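Plasma serine protease inhibitor (Homo sapiens, PDB 3DY0) inhibits serine proteases in plasma and other body fluids in a heparin-dependent manner, trapping them irreversibly through its cleavable reactive centre loop. Local coordinates at residues F122-N125 with G131-K134; V149-N154 with A327-T332. One frame throughout, in Å; residues are numbered along the deposited sequence.

Interaction 1. Residues F122-N125 with G131-K134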
loop_
_atom_site.group_PDB
_atom_site.type_symbol
_atom_site.label_atom_id
_atom_site.label_comp_id
_atom_site.label_asym_id
_atom_site.label_seq_id
_atom_site.Cartn_x
_atom_site.Cartn_y
_atom_site.Cartn_z
ATOM N N PHE A 122 0.157 5.465 -22.774
ATOM C CA PHE A 122 -0.638 6.566 -23.296
ATOM C C PHE A 122 0.157 7.838 -23.549
ATOM O O PHE A 122 0.991 8.238 -22.740
ATOM C CB PHE A 122 -1.776 6.888 -22.325
ATOM C CG PHE A 122 -2.585 5.694 -21.919
ATOM C CD1 PHE A 122 -3.310 4.974 -22.863
ATOM C CD2 PHE A 122 -2.628 5.288 -20.590
ATOM C CE1 PHE A 122 -4.068 3.867 -22.488
ATOM C CE2 PHE A 122 -3.384 4.184 -20.204
ATOM C CZ PHE A 122 -4.105 3.471 -21.155
ATOM N N PRO A 123 -0.084 8.484 -24.698
ATOM C CA PRO A 123 0.617 9.725 -25.033
ATOM C C PRO A 123 0.056 10.837 -24.148
ATOM O O PRO A 123 -1.144 10.867 -23.884
ATOM C CB PRO A 123 0.264 9.931 -26.505
ATOM C CG PRO A 123 0.059 8.521 -27.004
ATOM C CD PRO A 123 -0.744 7.917 -25.886
ATOM N N THR A 124 0.918 11.737 -23.689
ATOM C CA THR A 124 0.486 12.836 -22.829
ATOM C C THR A 124 1.222 14.128 -23.154
ATOM O O THR A 124 2.435 14.132 -23.350
ATOM C CB THR A 124 0.732 12.504 -21.337
ATOM O OG1 THR A 124 -0.053 11.366 -20.963
ATOM C CG2 THR A 124 0.358 13.690 -20.452
ATOM N N ASN A 125 0.477 15.228 -23.215
ATOM C CA ASN A 125 1.082 16.524 -23.481
ATOM C C ASN A 125 1.318 17.210 -22.142
ATOM O O ASN A 125 0.444 17.910 -21.630
ATOM C CB ASN A 125 0.167 17.382 -24.357
ATOM C CG ASN A 125 0.636 18.817 -24.443
ATOM O OD1 ASN A 125 1.835 19.089 -24.388
ATOM N ND2 ASN A 125 -0.306 19.744 -24.587
ATOM N N GLY A 131 -4.183 19.828 -18.334
ATOM C CA GLY A 131 -4.712 18.737 -19.131
ATOM C C GLY A 131 -4.083 17.403 -18.779
ATOM O O GLY A 131 -4.759 16.377 -18.801
ATOM N N ALA A 132 -2.793 17.415 -18.458
ATOM C CA ALA A 132 -2.083 16.189 -18.098
ATOM C C ALA A 132 -2.631 15.646 -16.782
ATOM O O ALA A 132 -2.851 14.439 -16.639
ATOM C CB ALA A 132 -0.589 16.464 -17.973
ATOM N N MET A 133 -2.850 16.537 -15.820
ATOM C CA MET A 133 -3.385 16.119 -14.532
ATOM C C MET A 133 -4.781 15.541 -14.687
ATOM O O MET A 133 -5.119 14.540 -14.056
ATOM C CB MET A 133 -3.427 17.292 -13.546
ATOM C CG MET A 133 -2.076 17.684 -12.976
ATOM S SD MET A 133 -2.234 18.760 -11.531
ATOM C CE MET A 133 -2.590 20.326 -12.352
ATOM N N LYS A 134 -5.602 16.166 -15.527
ATOM C CA LYS A 134 -6.953 15.673 -15.730
ATOM C C LYS A 134 -6.929 14.281 -16.356
ATOM O O LYS A 134 -7.644 13.381 -15.917
ATOM C CB LYS A 134 -7.746 16.630 -16.624
ATOM C CG LYS A 134 -9.173 16.174 -16.882
ATOM C CD LYS A 134 -9.930 17.188 -17.723
ATOM C CE LYS A 134 -11.348 16.726 -17.994
ATOM N NZ LYS A 134 -11.374 15.434 -18.733
#
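Thr124 and Ala132 meet methyl to methyl. CG2 of Thr124 lies 3.8 Å from CB of Ala132. Ala132 has the most surface buried here, followed by Thr124. Asn125 adds to the contact through its backbone: its O lies 4.1 Å from Ala132 CB. The single methyl of Ala132 therefore touches both a side chain and a carbonyl oxygen.

The chi1 of Thr124 (-63°) puts CG2 anti to the backbone N and directs this methyl at the helix. The same torsion sets OG1 beside the backbone N, where it hydrogen bonds to OE1 of Gln135, about one helical turn beyond Ala132. The amide NE2 of Gln135 bonds to Pro123 O. One glutamine thus bonds a side-chain oxygen of Thr124 and the main-chain oxygen of Pro123. Asn125 OD1 bonds to Arg127 N in the short link before the helix.

In the serpin fold a short loop here leads from the edge strand of the large central sheet to helix 129-143, which lies across it. No hydrogen bond joins residues 122-125 to 131-134. The contact is a small, buried methyl packing with no directional bond of its own; Gln135, just beyond it, supplies polar bonds between the two parts.

Interaction 2. Residues V149-N154 with A327-T332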
loop_
_atom_site.group_PDB
_atom_site.type_symbol
_atom_site.label_atom_id
_atom_site.label_comp_id
_atom_site.label_asym_id
_atom_site.label_seq_id
_atom_site.Cartn_x
_atom_site.Cartn_y
_atom_site.Cartn_z
ATOM N N VAL A 149 -9.029 10.087 -5.890
ATOM C CA VAL A 149 -9.276 11.271 -6.700
ATOM C C VAL A 149 -8.151 12.286 -6.543
ATOM O O VAL A 149 -7.580 12.439 -5.463
ATOM C CB VAL A 149 -10.616 11.940 -6.312
ATOM C CG1 VAL A 149 -11.762 10.960 -6.520
ATOM C CG2 VAL A 149 -10.569 12.405 -4.868
ATOM N N ASP A 150 -7.838 12.974 -7.635
ATOM C CA ASP A 150 -6.783 13.981 -7.642
ATOM C C ASP A 150 -5.429 13.483 -7.135
ATOM O O ASP A 150 -4.798 14.128 -6.299
ATOM C CB ASP A 150 -7.226 15.194 -6.818
ATOM C CG ASP A 150 -8.405 15.924 -7.441
ATOM O OD1 ASP A 150 -8.989 16.794 -6.764
ATOM O OD2 ASP A 150 -8.744 15.634 -8.608
ATOM N N LEU A 151 -4.973 12.342 -7.644
ATOM C CA LEU A 151 -3.682 11.812 -7.226
ATOM C C LEU A 151 -2.612 12.883 -7.418
ATOM O O LEU A 151 -1.783 13.122 -6.540
ATOM C CB LEU A 151 -3.305 10.583 -8.059
ATOM C CG LEU A 151 -1.901 10.034 -7.782
ATOM C CD1 LEU A 151 -1.836 9.458 -6.366
ATOM C CD2 LEU A 151 -1.558 8.966 -8.805
ATOM N N LEU A 152 -2.647 13.529 -8.580
ATOM C CA LEU A 152 -1.687 14.567 -8.924
ATOM C C LEU A 152 -2.225 15.970 -8.651
ATOM O O LEU A 152 -3.345 16.301 -9.033
ATOM C CB LEU A 152 -1.313 14.461 -10.406
ATOM C CG LEU A 152 -0.749 13.121 -10.888
ATOM C CD1 LEU A 152 -0.594 13.142 -12.401
ATOM C CD2 LEU A 152 0.584 12.851 -10.213
ATOM N N LYS A 153 -1.415 16.787 -7.987
ATOM C CA LYS A 153 -1.787 18.165 -7.683
ATOM C C LYS A 153 -0.642 19.110 -8.026
ATOM O O LYS A 153 0.516 18.823 -7.734
ATOM C CB LYS A 153 -2.148 18.315 -6.200
ATOM C CG LYS A 153 -3.466 17.669 -5.814
ATOM C CD LYS A 153 -3.794 17.917 -4.349
ATOM C CE LYS A 153 -5.142 17.321 -3.975
ATOM N NZ LYS A 153 -5.155 15.840 -4.128
ATOM N N ASN A 154 -0.983 20.235 -8.650
ATOM C CA ASN A 154 -0.013 21.253 -9.041
ATOM C C ASN A 154 1.212 20.633 -9.720
ATOM O O ASN A 154 2.352 20.893 -9.332
ATOM C CB ASN A 154 0.412 22.061 -7.810
ATOM C CG ASN A 154 1.077 23.373 -8.173
ATOM O OD1 ASN A 154 0.540 24.159 -8.957
ATOM N ND2 ASN A 154 2.245 23.625 -7.597
ATOM N N ALA A 327 -8.236 1.241 -1.651
ATOM C CA ALA A 327 -7.637 1.532 -2.939
ATOM C C ALA A 327 -6.407 2.381 -2.741
ATOM O O ALA A 327 -6.239 3.012 -1.706
ATOM C CB ALA A 327 -8.630 2.264 -3.825
ATOM N N ALA A 328 -5.543 2.388 -3.745
ATOM C CA ALA A 328 -4.333 3.184 -3.677
ATOM C C ALA A 328 -3.742 3.340 -5.066
ATOM O O ALA A 328 -4.069 2.590 -5.987
ATOM C CB ALA A 328 -3.311 2.519 -2.749
ATOM N N ALA A 329 -2.877 4.335 -5.210
ATOM C CA ALA A 329 -2.202 4.561 -6.471
ATOM C C ALA A 329 -0.863 5.199 -6.155
ATOM O O ALA A 329 -0.722 5.912 -5.155
ATOM C CB ALA A 329 -3.030 5.477 -7.379
ATOM N N THR A 330 0.123 4.913 -6.994
ATOM C CA THR A 330 1.459 5.465 -6.832
ATOM C C THR A 330 1.828 6.089 -8.172
ATOM O O THR A 330 1.732 5.436 -9.210
ATOM C CB THR A 330 2.483 4.365 -6.482
ATOM O OG1 THR A 330 2.081 3.709 -5.274
ATOM C CG2 THR A 330 3.871 4.961 -6.288
ATOM N N GLY A 331 2.210 7.363 -8.142
ATOM C CA GLY A 331 2.592 8.047 -9.362
ATOM C C GLY A 331 4.056 8.422 -9.288
ATOM O O GLY A 331 4.456 9.216 -8.434
ATOM N N THR A 332 4.862 7.832 -10.165
ATOM C CA THR A 332 6.293 8.109 -10.200
ATOM C C THR A 332 6.525 9.101 -11.333
ATOM O O THR A 332 6.315 8.784 -12.505
ATOM C CB THR A 332 7.091 6.816 -10.434
ATOM O OG1 THR A 332 6.833 5.904 -9.356
ATOM C CG2 THR A 332 8.576 7.106 -10.491
#
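A chi1 of 175° sets CG of Leu151 anti to its backbone N, and a chi2 of 67° spreads its two methyls over strand 323-335. CD2 comes within 4.0 Å of Ala329 CB. It also sits 4.1 Å from Gly331 N. CD1 lies 3.9 Å from the carbonyl oxygen of the same alanine, Ala329 O. The leucine thus packs one methyl against a side chain and main-chain nitrogen, and the other against a carbonyl oxygen. Ala329 and Gly331 together offer it a low surface.

The loop has its own polar support. Lys153 NZ donates to Asp150 O over 2.8 Å. The nitrogen stands 19° off the carbonyl plane. This bond spans Leu151 and Leu152 and is consistent with a fixed loop shape there. Leu152 N bonds to Asn137 OD1, which ties the loop to helix 129-143. Val140 of that helix touches both Leu151 and Ala329.

Strand 323-335 lies between strands 159-172 and 307-319 and pairs antiparallel with both. This is the place taken by the inserted reactive centre loop in a cleaved serpin. The alanines 327-329 probably correspond to part of its hinge region, as in other serpins. No hydrogen bond crosses from 149-154 to 327-332. The chemistry implies that Leu151 covers a short part of the inserted strand by van der Waals packing against Ala329 and the small Gly331, while the strand's main-chain bonds go to its two neighbours.

The centres of the two contacts are about 14 Å apart, on the same side of the chain's centre. Interaction 1 closes before interaction 2 opens along the chain. Both reach the large mixed sheet, and helix 129-143 connects them. Its first turn packs beside residues 122-125, at edge strand 120-123, in interaction 1. The loop that follows it carries residues 149-154 onto strand 323-335 in interaction 2. The two also touch by packing: Met133 SD lies 3.5 Å from Asn154 N. The helix and the loop after it thus pack on the sheet at two places, beside an edge strand and over the inserted reactive centre loop of the cleaved serpin.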